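Local atomic coordinates of GH62 hydrolase (Scytalidium thermophilum, PDB entry 4PVA), a protein that probably removes alpha-L-arabinofuranosyl side groups from arabinoxylan by hydrolysis, as a family 62 glycoside hydrolase of a thermophilic fungus. Residues K150-N155 / S205-V210; N158-D163 / S184-H189; G121-S126 / V142-G147; W165-D170 / H180-D185. All coordinates share one frame; numbering follows the deposited sequence. Where two conformers were deposited one is given.

Interaction 1 (K150-N155 / S205-V210)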
loop_
_atom_site.group_PDB
_atom_site.type_symbol
_atom_site.label_atom_id
_atom_site.label_comp_id
_atom_site.label_asym_id
_atom_site.label_seq_id
_atom_site.Cartn_x
_atom_site.Cartn_y
_atom_site.Cartn_z
ATOM N N LYS A 150 -16.675 16.367 -0.060
ATOM C CA LYS A 150 -17.656 16.582 -1.100
ATOM C C LYS A 150 -17.235 16.029 -2.453
ATOM O O LYS A 150 -18.012 15.383 -3.133
ATOM C CB LYS A 150 -17.921 18.076 -1.250
ATOM C CG LYS A 150 -18.996 18.360 -2.277
ATOM C CD LYS A 150 -19.378 19.827 -2.258
ATOM C CE LYS A 150 -20.609 20.071 -3.087
ATOM N NZ LYS A 150 -20.367 19.811 -4.515
ATOM N N ILE A 151 -15.994 16.272 -2.880
ATOM C CA ILE A 151 -15.587 15.854 -4.216
ATOM C C ILE A 151 -15.626 14.330 -4.344
ATOM O O ILE A 151 -15.916 13.795 -5.395
ATOM C CB ILE A 151 -14.210 16.423 -4.594
ATOM C CG1 ILE A 151 -13.966 16.230 -6.087
ATOM C CG2 ILE A 151 -13.088 15.820 -3.786
ATOM C CD1 ILE A 151 -12.752 17.003 -6.602
ATOM N N ILE A 152 -15.316 13.636 -3.263
ATOM C CA ILE A 152 -15.321 12.177 -3.269
ATOM C C ILE A 152 -16.792 11.693 -3.238
ATOM O O ILE A 152 -17.182 10.866 -4.052
ATOM C CB ILE A 152 -14.493 11.581 -2.126
ATOM C CG1 ILE A 152 -13.072 12.082 -2.256
ATOM C CG2 ILE A 152 -14.510 10.062 -2.186
ATOM C CD1 ILE A 152 -12.109 11.498 -1.255
ATOM N N ALA A 153 -17.640 12.258 -2.360
ATOM C CA ALA A 153 -19.069 11.921 -2.366
ATOM C C ALA A 153 -19.738 12.186 -3.720
ATOM O O ALA A 153 -20.590 11.404 -4.174
ATOM C CB ALA A 153 -19.808 12.663 -1.242
ATOM N N ASP A 154 -19.308 13.240 -4.400
ATOM C CA ASP A 154 -19.900 13.586 -5.691
ATOM C C ASP A 154 -19.472 12.673 -6.812
ATOM O O ASP A 154 -20.147 12.604 -7.843
ATOM C CB ASP A 154 -19.506 14.993 -6.107
ATOM C CG ASP A 154 -20.247 16.085 -5.343
ATOM O OD1 ASP A 154 -21.226 15.798 -4.618
ATOM O OD2 ASP A 154 -19.794 17.255 -5.456
ATOM N N ASN A 155 -18.331 11.999 -6.680
ATOM C CA ASN A 155 -17.778 11.222 -7.808
ATOM C C ASN A 155 -17.640 9.726 -7.537
ATOM O O ASN A 155 -17.211 8.982 -8.412
ATOM C CB ASN A 155 -16.413 11.797 -8.181
ATOM C CG ASN A 155 -16.522 13.123 -8.886
ATOM O OD1 ASN A 155 -16.869 13.167 -10.069
ATOM N ND2 ASN A 155 -16.289 14.200 -8.167
ATOM N N SER A 205 -6.230 19.282 3.066
ATOM C CA SER A 205 -7.072 20.080 2.203
ATOM C C SER A 205 -8.215 19.277 1.571
ATOM O O SER A 205 -8.230 18.039 1.616
ATOM C CB SER A 205 -6.215 20.627 1.065
ATOM O OG SER A 205 -5.663 19.543 0.313
ATOM N N GLU A 206 -9.136 19.960 0.916
ATOM C CA GLU A 206 -10.146 19.262 0.113
ATOM C C GLU A 206 -9.381 18.528 -0.973
ATOM O O GLU A 206 -8.450 19.060 -1.554
ATOM C CB GLU A 206 -11.138 20.242 -0.531
ATOM C CG GLU A 206 -12.190 19.617 -1.454
ATOM C CD GLU A 206 -13.314 18.868 -0.741
ATOM O OE1 GLU A 206 -14.155 18.189 -1.479
ATOM O OE2 GLU A 206 -13.323 19.013 0.541
ATOM N N PRO A 207 -9.746 17.280 -1.255
ATOM C CA PRO A 207 -8.991 16.565 -2.285
ATOM C C PRO A 207 -9.211 17.136 -3.660
ATOM O O PRO A 207 -10.238 17.754 -3.941
ATOM C CB PRO A 207 -9.554 15.133 -2.227
ATOM C CG PRO A 207 -10.337 15.060 -0.950
ATOM C CD PRO A 207 -10.771 16.433 -0.622
ATOM N N GLU A 208 -8.234 16.889 -4.520
ATOM C CA GLU A 208 -8.331 17.144 -5.961
ATOM C C GLU A 208 -8.244 15.798 -6.671
ATOM O O GLU A 208 -7.527 14.887 -6.207
ATOM C CB GLU A 208 -7.188 18.079 -6.381
ATOM C CG GLU A 208 -7.363 19.472 -5.737
ATOM C CD GLU A 208 -6.254 20.469 -6.031
ATOM O OE1 GLU A 208 -5.199 20.054 -6.525
ATOM O OE2 GLU A 208 -6.449 21.683 -5.743
ATOM N N ILE A 209 -8.911 15.660 -7.804
ATOM C CA ILE A 209 -8.745 14.495 -8.654
ATOM C C ILE A 209 -7.456 14.667 -9.435
ATOM O O ILE A 209 -7.342 15.633 -10.212
ATOM C CB ILE A 209 -9.954 14.319 -9.606
ATOM C CG1 ILE A 209 -11.221 14.007 -8.803
ATOM C CG2 ILE A 209 -9.651 13.207 -10.597
ATOM C CD1 ILE A 209 -12.512 14.045 -9.592
ATOM N N VAL A 210 -6.482 13.785 -9.239
ATOM C CA VAL A 210 -5.204 13.953 -9.915
ATOM C C VAL A 210 -5.086 13.087 -11.160
ATOM O O VAL A 210 -4.395 13.467 -12.082
ATOM C CB VAL A 210 -4.008 13.738 -8.978
ATOM C CG1 VAL A 210 -3.927 14.830 -7.908
ATOM C CG2 VAL A 210 -4.031 12.384 -8.385
#
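Ile151 of helix 150-155 packs on Pro207 and Ile209 in a small, mostly apolar contact between the short helix and the outer edge of a four-stranded sheet. The two branches of Ile151 divide the work. CG2 lies 3.9 Å from Pro207 CB, while the longer arm, with CG1 anti to the backbone N (chi1 -167°), carries CD1 across to within 4.0 Å of Ile209 CG1. The next residue, Ile152, meets the proline at about a right angle, its CD1 4.0 Å from Pro207 CG. Pro207 is thus gripped by two successive isoleucines, and Tyr144 and Pro149 also touch it. The polar link is less certain: in the conformer of Glu206 described here, one of two deposited, OE1 accepts the backbone N of Ile151 at 3.0 Å. Asn155 ND2 donates to Ile151 O at 2.8 Å, on a lone pair in the carbonyl plane. This bond holds the amide beside Ile209, whose CD1 is 4.0 Å from ND2. On the helix surface, Lys150 NZ forms a salt bridge with Asp154 OD2. The arrangement fits the five-bladed beta-propeller of family 62, a short interblade helix lying against the outermost strand of the next blade.

Interaction 2 (N158-D163 / S184-H189)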
loop_
_atom_site.group_PDB
_atom_site.type_symbol
_atom_site.label_atom_id
_atom_site.label_comp_id
_atom_site.label_asym_id
_atom_site.label_seq_id
_atom_site.Cartn_x
_atom_site.Cartn_y
_atom_site.Cartn_z
ATOM N N ASN A 158 -21.061 4.089 -7.303
ATOM C CA ASN A 158 -21.287 2.862 -6.548
ATOM C C ASN A 158 -20.009 2.293 -5.971
ATOM O O ASN A 158 -19.969 1.145 -5.578
ATOM C CB ASN A 158 -21.933 1.810 -7.463
ATOM C CG ASN A 158 -23.302 2.233 -7.943
ATOM O OD1 ASN A 158 -24.099 2.776 -7.180
ATOM N ND2 ASN A 158 -23.563 2.016 -9.224
ATOM N N GLY A 159 -18.972 3.115 -5.893
ATOM C CA GLY A 159 -17.679 2.692 -5.353
ATOM C C GLY A 159 -17.580 2.811 -3.857
ATOM O O GLY A 159 -18.569 2.876 -3.132
ATOM N N TYR A 160 -16.351 2.862 -3.381
ATOM C CA TYR A 160 -15.992 2.796 -1.977
ATOM C C TYR A 160 -14.708 3.594 -1.826
ATOM O O TYR A 160 -13.813 3.468 -2.647
ATOM C CB TYR A 160 -15.684 1.357 -1.575
ATOM C CG TYR A 160 -16.815 0.385 -1.838
ATOM C CD1 TYR A 160 -17.947 0.376 -1.053
ATOM C CD2 TYR A 160 -16.760 -0.466 -2.924
ATOM C CE1 TYR A 160 -19.000 -0.510 -1.327
ATOM C CE2 TYR A 160 -17.780 -1.358 -3.201
ATOM C CZ TYR A 160 -18.891 -1.360 -2.408
ATOM O OH TYR A 160 -19.905 -2.262 -2.710
ATOM N N TRP A 161 -14.633 4.397 -0.773
ATOM C CA TRP A 161 -13.495 5.269 -0.525
ATOM C C TRP A 161 -12.457 4.451 0.215
ATOM O O TRP A 161 -12.652 4.098 1.386
ATOM C CB TRP A 161 -13.926 6.479 0.285
ATOM C CG TRP A 161 -12.856 7.469 0.525
ATOM C CD1 TRP A 161 -11.739 7.706 -0.225
ATOM C CD2 TRP A 161 -12.819 8.391 1.597
ATOM N NE1 TRP A 161 -10.993 8.714 0.330
ATOM C CE2 TRP A 161 -11.658 9.171 1.438
ATOM C CE3 TRP A 161 -13.661 8.638 2.707
ATOM C CZ2 TRP A 161 -11.315 10.184 2.337
ATOM C CZ3 TRP A 161 -13.322 9.649 3.560
ATOM C CH2 TRP A 161 -12.165 10.401 3.385
ATOM N N VAL A 162 -11.325 4.176 -0.434
ATOM C CA VAL A 162 -10.393 3.154 0.031
ATOM C C VAL A 162 -8.945 3.542 -0.288
ATOM O O VAL A 162 -8.668 4.399 -1.150
ATOM C CB VAL A 162 -10.692 1.763 -0.622
ATOM C CG1 VAL A 162 -12.075 1.276 -0.275
ATOM C CG2 VAL A 162 -10.530 1.803 -2.137
ATOM N N ASP A 163 -8.025 2.838 0.366
ATOM C CA ASP A 163 -6.623 2.744 -0.015
ATOM C C ASP A 163 -5.878 4.037 0.152
ATOM O O ASP A 163 -5.462 4.720 -0.821
ATOM C CB ASP A 163 -6.480 2.158 -1.419
ATOM C CG ASP A 163 -6.993 0.755 -1.487
ATOM O OD1 ASP A 163 -7.442 0.198 -0.450
ATOM O OD2 ASP A 163 -6.967 0.134 -2.546
ATOM N N SER A 184 -8.457 6.368 -3.288
ATOM C CA SER A 184 -9.199 5.910 -4.466
ATOM C C SER A 184 -10.680 5.766 -4.113
ATOM O O SER A 184 -11.037 5.727 -2.938
ATOM C CB SER A 184 -8.649 4.547 -4.926
ATOM O OG SER A 184 -7.319 4.659 -5.441
ATOM N N ASP A 185 -11.515 5.606 -5.143
ATOM C CA ASP A 185 -12.957 5.424 -4.914
ATOM C C ASP A 185 -13.519 4.179 -5.581
ATOM O O ASP A 185 -14.759 4.014 -5.598
ATOM C CB ASP A 185 -13.757 6.657 -5.314
ATOM C CG ASP A 185 -13.642 7.015 -6.773
ATOM O OD1 ASP A 185 -12.960 6.313 -7.542
ATOM O OD2 ASP A 185 -14.253 8.049 -7.141
ATOM N N ASP A 186 -12.705 3.269 -6.108
ATOM C CA ASP A 186 -13.219 2.158 -6.878
ATOM C C ASP A 186 -14.201 2.630 -7.944
ATOM O O ASP A 186 -15.116 1.888 -8.352
ATOM C CB ASP A 186 -13.874 1.119 -5.941
ATOM C CG ASP A 186 -12.877 0.296 -5.170
ATOM O OD1 ASP A 186 -11.661 0.415 -5.414
ATOM O OD2 ASP A 186 -13.343 -0.428 -4.270
ATOM N N ASN A 187 -14.005 3.827 -8.437
ATOM C CA ASN A 187 -14.833 4.396 -9.483
ATOM C C ASN A 187 -14.017 5.193 -10.467
ATOM O O ASN A 187 -14.526 6.101 -11.085
ATOM C CB ASN A 187 -15.982 5.245 -8.897
ATOM C CG ASN A 187 -17.122 5.423 -9.876
ATOM O OD1 ASN A 187 -17.470 4.489 -10.589
ATOM N ND2 ASN A 187 -17.691 6.590 -9.922
ATOM N N GLY A 188 -12.758 4.852 -10.614
ATOM C CA GLY A 188 -11.928 5.416 -11.662
ATOM C C GLY A 188 -11.207 6.704 -11.324
ATOM O O GLY A 188 -10.614 7.300 -12.199
ATOM N N HIS A 189 -11.224 7.127 -10.069
ATOM C CA HIS A 189 -10.536 8.367 -9.653
ATOM C C HIS A 189 -9.432 8.088 -8.653
ATOM O O HIS A 189 -9.541 7.193 -7.808
ATOM C CB HIS A 189 -11.505 9.374 -9.030
ATOM C CG HIS A 189 -12.725 9.638 -9.865
ATOM N ND1 HIS A 189 -13.945 9.073 -9.579
ATOM C CD2 HIS A 189 -12.889 10.356 -11.000
ATOM C CE1 HIS A 189 -14.814 9.448 -10.502
ATOM N NE2 HIS A 189 -14.208 10.226 -11.365
HETATM O O HOH W 1 -20.212 3.681 -9.846
HETATM O O HOH W 2 -5.207 4.325 -3.664
#
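Val162 and Ser184 form an antiparallel hydrogen-bonded pair, and backbone bonds carry most of this contact. Ser184 N reaches Val162 O at 2.9 Å, and Val162 N returns a bond to Ser184 O. Beyond this pair the chains stay close but lose regular strand geometry: Tyr160 N donates to Asp185 O at 3.0 Å, but from well above the carbonyl plane. Gly159 CA comes within 3.2 Å of the same oxygen in a CA-H...O contact.

Side-chain packing is lighter. The carboxylate of Asp186 sits between two neighbours, with OD2 at the edge of the Tyr160 ring, 3.7 Å from CD2, and OD1 near Val162 CG2; the ring and carboxylate planes are 85° apart. The Trp161 indole turns its CD1 edge to Ser184 O, while its NE1 bonds to Ser183 OG.

Asp185 organises the turn itself. With CG between the backbone N and the carbonyl carbon (chi1 61°), its OD1 accepts the backbone N of two later residues, Asn187 (an Asx turn) and His189, from opposite faces of the carboxylate plane. His189 ND1 meets the syn lone pair of OD2 at 2.7 Å, and Tyr191 OH is a further partner of OD2. Two waters join the segments, one between Asn158 N and Asn187 OD1, the other between Asp163 O and Ser184 OG.

A carboxylate held by so many partners is probably kept ionised, and its bonds fix the shape of the turn from which Asp185 O is presented to Tyr160 N.

Interaction 3 (G121-S126 / V142-G147)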
loop_
_atom_site.group_PDB
_atom_site.type_symbol
_atom_site.label_atom_id
_atom_site.label_comp_id
_atom_site.label_asym_id
_atom_site.label_seq_id
_atom_site.Cartn_x
_atom_site.Cartn_y
_atom_site.Cartn_z
ATOM N N GLY A 121 -13.669 3.483 7.024
ATOM C CA GLY A 121 -14.786 4.265 6.567
ATOM C C GLY A 121 -14.352 5.676 6.178
ATOM O O GLY A 121 -14.992 6.286 5.312
ATOM N N ASN A 122 -13.272 6.185 6.776
ATOM C CA ASN A 122 -12.632 7.460 6.443
ATOM C C ASN A 122 -11.171 7.139 6.323
ATOM O O ASN A 122 -10.738 6.002 6.575
ATOM C CB ASN A 122 -12.885 8.451 7.639
ATOM C CG ASN A 122 -12.563 9.964 7.402
ATOM O OD1 ASN A 122 -11.742 10.401 6.597
ATOM N ND2 ASN A 122 -13.277 10.816 8.209
ATOM N N ALA A 123 -10.384 8.129 5.979
ATOM C CA ALA A 123 -8.940 8.048 6.037
ATOM C C ALA A 123 -8.477 8.190 7.467
ATOM O O ALA A 123 -8.753 9.227 8.095
ATOM C CB ALA A 123 -8.324 9.140 5.160
ATOM N N ALA A 124 -7.839 7.179 8.020
ATOM C CA ALA A 124 -7.546 7.115 9.420
ATOM C C ALA A 124 -6.076 6.885 9.681
ATOM O O ALA A 124 -5.325 6.463 8.800
ATOM C CB ALA A 124 -8.368 6.030 10.075
ATOM N N TYR A 125 -5.644 7.169 10.905
ATOM C CA TYR A 125 -4.303 6.868 11.332
ATOM C C TYR A 125 -4.277 6.489 12.813
ATOM O O TYR A 125 -5.146 6.949 13.620
ATOM C CB TYR A 125 -3.319 8.016 11.058
ATOM C CG TYR A 125 -3.623 9.271 11.839
ATOM C CD1 TYR A 125 -4.558 10.191 11.378
ATOM C CD2 TYR A 125 -2.990 9.506 13.073
ATOM C CE1 TYR A 125 -4.868 11.316 12.129
ATOM C CE2 TYR A 125 -3.294 10.639 13.822
ATOM C CZ TYR A 125 -4.212 11.518 13.323
ATOM O OH TYR A 125 -4.579 12.661 14.043
ATOM N N SER A 126 -3.292 5.673 13.158
ATOM C CA SER A 126 -2.937 5.383 14.540
ATOM C C SER A 126 -1.440 5.682 14.665
ATOM O O SER A 126 -0.718 5.710 13.641
ATOM C CB SER A 126 -3.252 3.925 14.889
ATOM O OG SER A 126 -4.631 3.654 14.865
ATOM N N VAL A 142 -9.073 10.488 12.421
ATOM C CA VAL A 142 -9.295 10.654 10.982
ATOM C C VAL A 142 -8.624 11.903 10.433
ATOM O O VAL A 142 -8.438 12.912 11.134
ATOM C CB VAL A 142 -10.781 10.607 10.613
ATOM C CG1 VAL A 142 -11.345 9.254 11.017
ATOM C CG2 VAL A 142 -11.559 11.768 11.209
ATOM N N PHE A 143 -8.217 11.835 9.168
ATOM C CA PHE A 143 -7.627 12.972 8.481
ATOM C C PHE A 143 -8.652 14.026 8.075
ATOM O O PHE A 143 -8.257 15.163 7.827
ATOM C CB PHE A 143 -6.829 12.528 7.229
ATOM C CG PHE A 143 -5.536 11.837 7.538
ATOM C CD1 PHE A 143 -4.432 12.556 7.902
ATOM C CD2 PHE A 143 -5.405 10.446 7.414
ATOM C CE1 PHE A 143 -3.232 11.953 8.148
ATOM C CE2 PHE A 143 -4.210 9.832 7.675
ATOM C CZ PHE A 143 -3.116 10.576 8.037
ATOM N N TYR A 144 -9.903 13.632 7.892
ATOM C CA TYR A 144 -10.976 14.519 7.454
ATOM C C TYR A 144 -12.022 14.559 8.549
ATOM O O TYR A 144 -12.922 13.744 8.570
ATOM C CB TYR A 144 -11.580 14.070 6.129
ATOM C CG TYR A 144 -10.563 13.968 4.988
ATOM C CD1 TYR A 144 -10.242 15.076 4.209
ATOM C CD2 TYR A 144 -9.950 12.758 4.684
ATOM C CE1 TYR A 144 -9.362 14.971 3.147
ATOM C CE2 TYR A 144 -9.054 12.639 3.632
ATOM C CZ TYR A 144 -8.787 13.753 2.864
ATOM O OH TYR A 144 -7.948 13.611 1.764
ATOM N N PRO A 145 -11.871 15.494 9.513
ATOM C CA PRO A 145 -12.732 15.496 10.714
ATOM C C PRO A 145 -14.233 15.568 10.436
ATOM O O PRO A 145 -15.026 15.078 11.255
ATOM C CB PRO A 145 -12.253 16.724 11.472
ATOM C CG PRO A 145 -10.879 16.958 11.015
ATOM C CD PRO A 145 -10.862 16.562 9.570
ATOM N N ASN A 146 -14.654 16.165 9.334
ATOM C CA ASN A 146 -16.092 16.288 9.053
ATOM C C ASN A 146 -16.643 15.141 8.251
ATOM O O ASN A 146 -17.853 15.119 8.011
ATOM C CB ASN A 146 -16.393 17.613 8.370
ATOM C CG ASN A 146 -16.051 18.770 9.258
ATOM O OD1 ASN A 146 -16.420 18.767 10.435
ATOM N ND2 ASN A 146 -15.274 19.701 8.749
ATOM N N GLY A 147 -15.801 14.192 7.834
ATOM C CA GLY A 147 -16.305 13.073 7.043
ATOM C C GLY A 147 -15.823 13.072 5.602
ATOM O O GLY A 147 -14.848 13.757 5.214
#
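Tyr144 O is held by two donors that reach it from opposite faces of its carbonyl plane: Asn122 ND2, across the contact, at 3.0 Å, and Gly147 N, which closes the type I turn 144-147. The Asn122 bond is nearly straight (164°) and lies in the plane of the amide. With chi1 at -167° the side chain swings away from its own backbone N and brings the amide beside Val142, whose CB is 3.5 Å from ND2. The other end of the amide is engaged too, in a more bent, local bond: OD1 accepts the backbone N of Ala123 at 2.7 Å. It also sits at the edge of the Tyr144 ring, 3.5 Å from CD2, with amide and ring nearly coplanar. Both ends of one amide therefore fix its rotation and tie the start of strand 123-128 to the turn.

Alongside, Ala124 and Val142 form an antiparallel non-hydrogen-bonded pair, followed by the bond from Phe143 N to Ala123 O at 2.9 Å. The aromatic side chains then pack on this backbone. Tyr125 CD1 lies over one face of the Phe143 ring, toward its rim and 3.7 Å from CZ, the two ring planes being tilted at 47°. Ala123 CB fills the angle between Phe143 and Tyr144, touching CD2 of the first and CE2 of the second.

Strand 141-142 is the outermost of its four-stranded sheet, next to strand 123-128, and the chain leaves it here for helix 150-155. Leu181 of strand 178-184, in the following sheet, touches Ala123, Phe143 and Tyr144, while the Tyr144 ring meets Trp161 and its OH bonds to Ser193.

Interaction 4 (W165-D170 / H180-D185). With PO4 (phosphate ion), chain G.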
loop_
_atom_site.group_PDB
_atom_site.type_symbol
_atom_site.label_atom_id
_atom_site.label_comp_id
_atom_site.label_asym_id
_atom_site.label_seq_id
_atom_site.Cartn_x
_atom_site.Cartn_y
_atom_site.Cartn_z
ATOM N N TRP A 165 -2.889 6.611 1.277
ATOM C CA TRP A 165 -1.427 6.632 1.162
ATOM C C TRP A 165 -0.881 8.012 1.455
ATOM O O TRP A 165 -1.253 8.971 0.763
ATOM C CB TRP A 165 -1.015 6.229 -0.274
ATOM C CG TRP A 165 0.458 6.161 -0.462
ATOM C CD1 TRP A 165 1.313 7.175 -0.791
ATOM C CD2 TRP A 165 1.255 5.001 -0.320
ATOM N NE1 TRP A 165 2.605 6.711 -0.846
ATOM C CE2 TRP A 165 2.587 5.379 -0.541
ATOM C CE3 TRP A 165 0.980 3.678 0.006
ATOM C CZ2 TRP A 165 3.628 4.475 -0.508
ATOM C CZ3 TRP A 165 2.034 2.784 0.070
ATOM C CH2 TRP A 165 3.325 3.185 -0.183
ATOM N N VAL A 166 0.015 8.131 2.422
ATOM C CA VAL A 166 0.708 9.384 2.691
ATOM C C VAL A 166 2.130 9.355 2.137
ATOM O O VAL A 166 2.850 8.362 2.261
ATOM C CB VAL A 166 0.766 9.670 4.216
ATOM C CG1 VAL A 166 1.710 10.807 4.582
ATOM C CG2 VAL A 166 -0.627 9.916 4.735
ATOM N N VAL A 167 2.542 10.477 1.561
ATOM C CA VAL A 167 3.932 10.704 1.203
ATOM C C VAL A 167 4.247 12.175 1.357
ATOM O O VAL A 167 3.469 13.029 0.956
ATOM C CB VAL A 167 4.258 10.155 -0.213
ATOM C CG1 VAL A 167 3.333 10.755 -1.254
ATOM C CG2 VAL A 167 5.724 10.412 -0.576
ATOM N N CYS A 168 5.400 12.457 1.941
ATOM C CA CYS A 168 5.828 13.825 2.226
ATOM C C CYS A 168 7.059 14.164 1.428
ATOM O O CYS A 168 7.925 13.320 1.252
ATOM C CB CYS A 168 6.114 14.007 3.728
ATOM S SG CYS A 168 4.789 13.403 4.805
ATOM N N ASP A 169 7.124 15.399 0.916
ATOM C CA ASP A 169 8.352 15.845 0.213
ATOM C C ASP A 169 9.443 16.160 1.242
ATOM O O ASP A 169 9.212 16.093 2.453
ATOM C CB ASP A 169 8.073 16.994 -0.778
ATOM C CG ASP A 169 7.709 18.336 -0.099
ATOM O OD1 ASP A 169 8.442 18.709 0.859
ATOM O OD2 ASP A 169 6.779 19.044 -0.556
ATOM N N ASP A 170 10.656 16.373 0.756
ATOM C CA ASP A 170 11.787 16.562 1.683
ATOM C C ASP A 170 12.267 18.013 1.676
ATOM O O ASP A 170 13.458 18.276 1.958
ATOM C CB ASP A 170 12.911 15.540 1.442
ATOM C CG ASP A 170 13.712 15.837 0.235
ATOM O OD1 ASP A 170 13.283 16.703 -0.545
ATOM O OD2 ASP A 170 14.796 15.221 0.045
ATOM N N HIS A 180 1.196 14.693 1.471
ATOM C CA HIS A 180 0.090 14.412 0.540
ATOM C C HIS A 180 -0.578 13.124 0.963
ATOM O O HIS A 180 0.074 12.195 1.380
ATOM C CB HIS A 180 0.644 14.261 -0.874
ATOM C CG HIS A 180 1.371 15.459 -1.356
ATOM N ND1 HIS A 180 0.790 16.434 -2.125
ATOM C CD2 HIS A 180 2.664 15.809 -1.199
ATOM C CE1 HIS A 180 1.703 17.347 -2.416
ATOM N NE2 HIS A 180 2.846 16.980 -1.882
ATOM N N LEU A 181 -1.890 13.089 0.855
ATOM C CA LEU A 181 -2.707 11.937 1.180
ATOM C C LEU A 181 -3.501 11.579 -0.079
ATOM O O LEU A 181 -4.370 12.340 -0.516
ATOM C CB LEU A 181 -3.663 12.256 2.326
ATOM C CG LEU A 181 -4.713 11.223 2.676
ATOM C CD1 LEU A 181 -4.106 9.936 3.110
ATOM C CD2 LEU A 181 -5.561 11.803 3.794
ATOM N N PHE A 182 -3.195 10.423 -0.634
ATOM C CA PHE A 182 -3.858 9.884 -1.814
ATOM C C PHE A 182 -4.887 8.865 -1.411
ATOM O O PHE A 182 -4.736 8.168 -0.400
ATOM C CB PHE A 182 -2.845 9.224 -2.747
ATOM C CG PHE A 182 -1.904 10.192 -3.423
ATOM C CD1 PHE A 182 -0.736 10.625 -2.773
ATOM C CD2 PHE A 182 -2.114 10.627 -4.729
ATOM C CE1 PHE A 182 0.146 11.469 -3.386
ATOM C CE2 PHE A 182 -1.229 11.468 -5.351
ATOM C CZ PHE A 182 -0.097 11.908 -4.682
ATOM N N SER A 183 -5.950 8.739 -2.208
ATOM C CA SER A 183 -6.977 7.749 -1.980
ATOM C C SER A 183 -7.714 7.458 -3.280
ATOM O O SER A 183 -7.630 8.210 -4.251
ATOM C CB SER A 183 -7.928 8.242 -0.885
ATOM O OG SER A 183 -8.635 9.412 -1.248
ATOM N N SER A 184 -8.457 6.368 -3.288
ATOM C CA SER A 184 -9.199 5.910 -4.466
ATOM C C SER A 184 -10.680 5.766 -4.113
ATOM O O SER A 184 -11.037 5.727 -2.938
ATOM C CB SER A 184 -8.649 4.547 -4.926
ATOM O OG SER A 184 -7.319 4.659 -5.441
ATOM N N ASP A 185 -11.515 5.606 -5.143
ATOM C CA ASP A 185 -12.957 5.424 -4.914
ATOM C C ASP A 185 -13.519 4.179 -5.581
ATOM O O ASP A 185 -14.759 4.014 -5.598
ATOM C CB ASP A 185 -13.757 6.657 -5.314
ATOM C CG ASP A 185 -13.642 7.015 -6.773
ATOM O OD1 ASP A 185 -12.960 6.313 -7.542
ATOM O OD2 ASP A 185 -14.253 8.049 -7.141
HETATM P P PO4 G . 5.687 18.350 -4.003
HETATM O O1 PO4 G . 4.439 18.371 -4.843
HETATM O O2 PO4 G . 5.350 18.221 -2.532
HETATM O O3 PO4 G . 6.398 19.690 -4.174
HETATM O O4 PO4 G . 6.593 17.205 -4.536
#
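Phe182 N donates to Trp165 O at 2.8 Å, and Trp165 N answers with a bond to Phe182 O at 2.9 Å. The same exchange recurs between Val167 and His180, so that four backbone bonds join two antiparallel strands with Val166 and Leu181 as the non-hydrogen-bonded pair between them. Near the start of strand 178-184, His180 NE2 gives a nearly straight bond (166°) of 2.9 Å to O2 of a phosphate ion that probably comes from the crystallisation liquor; this oxygen lies in the ring plane, at the edge. The ion also accepts Ile261 N and Asp262 N, while Arg192 bonds to ND1 and so holds the other side of the imidazole.

Outward from the backbone, the side chains of Trp165, Val167, His180 and Phe182 share one face of the sheet. Val167 CG1 touches Phe182 CE1 at 3.9 Å. On the opposite face Val166 CG2 meets Leu181 CD1 at 3.8 Å.

The hairpin 162-168/178-184 forms one side of its four-stranded sheet. Strand 189-196 follows beyond 178-184, Ile226 of strand 222-229 packs on Val167 and Phe182, and Phe106 of strand 101-108 touches Val166.

Overall arrangement
Interactions 1, 2 and 4 all reach one four-stranded sheet, while interaction 3 belongs to the edge of the preceding one. Interaction 4 is the buried member and rests on regular backbone pairing. Interaction 2 extends the same strand pair, shares Ser184 and Asp185 with it, and gives way to turn chemistry, water and carboxylate bonds. Interaction 1 lies farthest from the centre and is largely apolar, with charged groups at its exposed margin. Neighbouring contacts also touch: the backbone O of Asn155 probably accepts Asn187 ND2 between interactions 1 and 2, Trp161 packs on Asn122 between 2 and 3, and interactions 3 and 4 meet where the two sheets pack together.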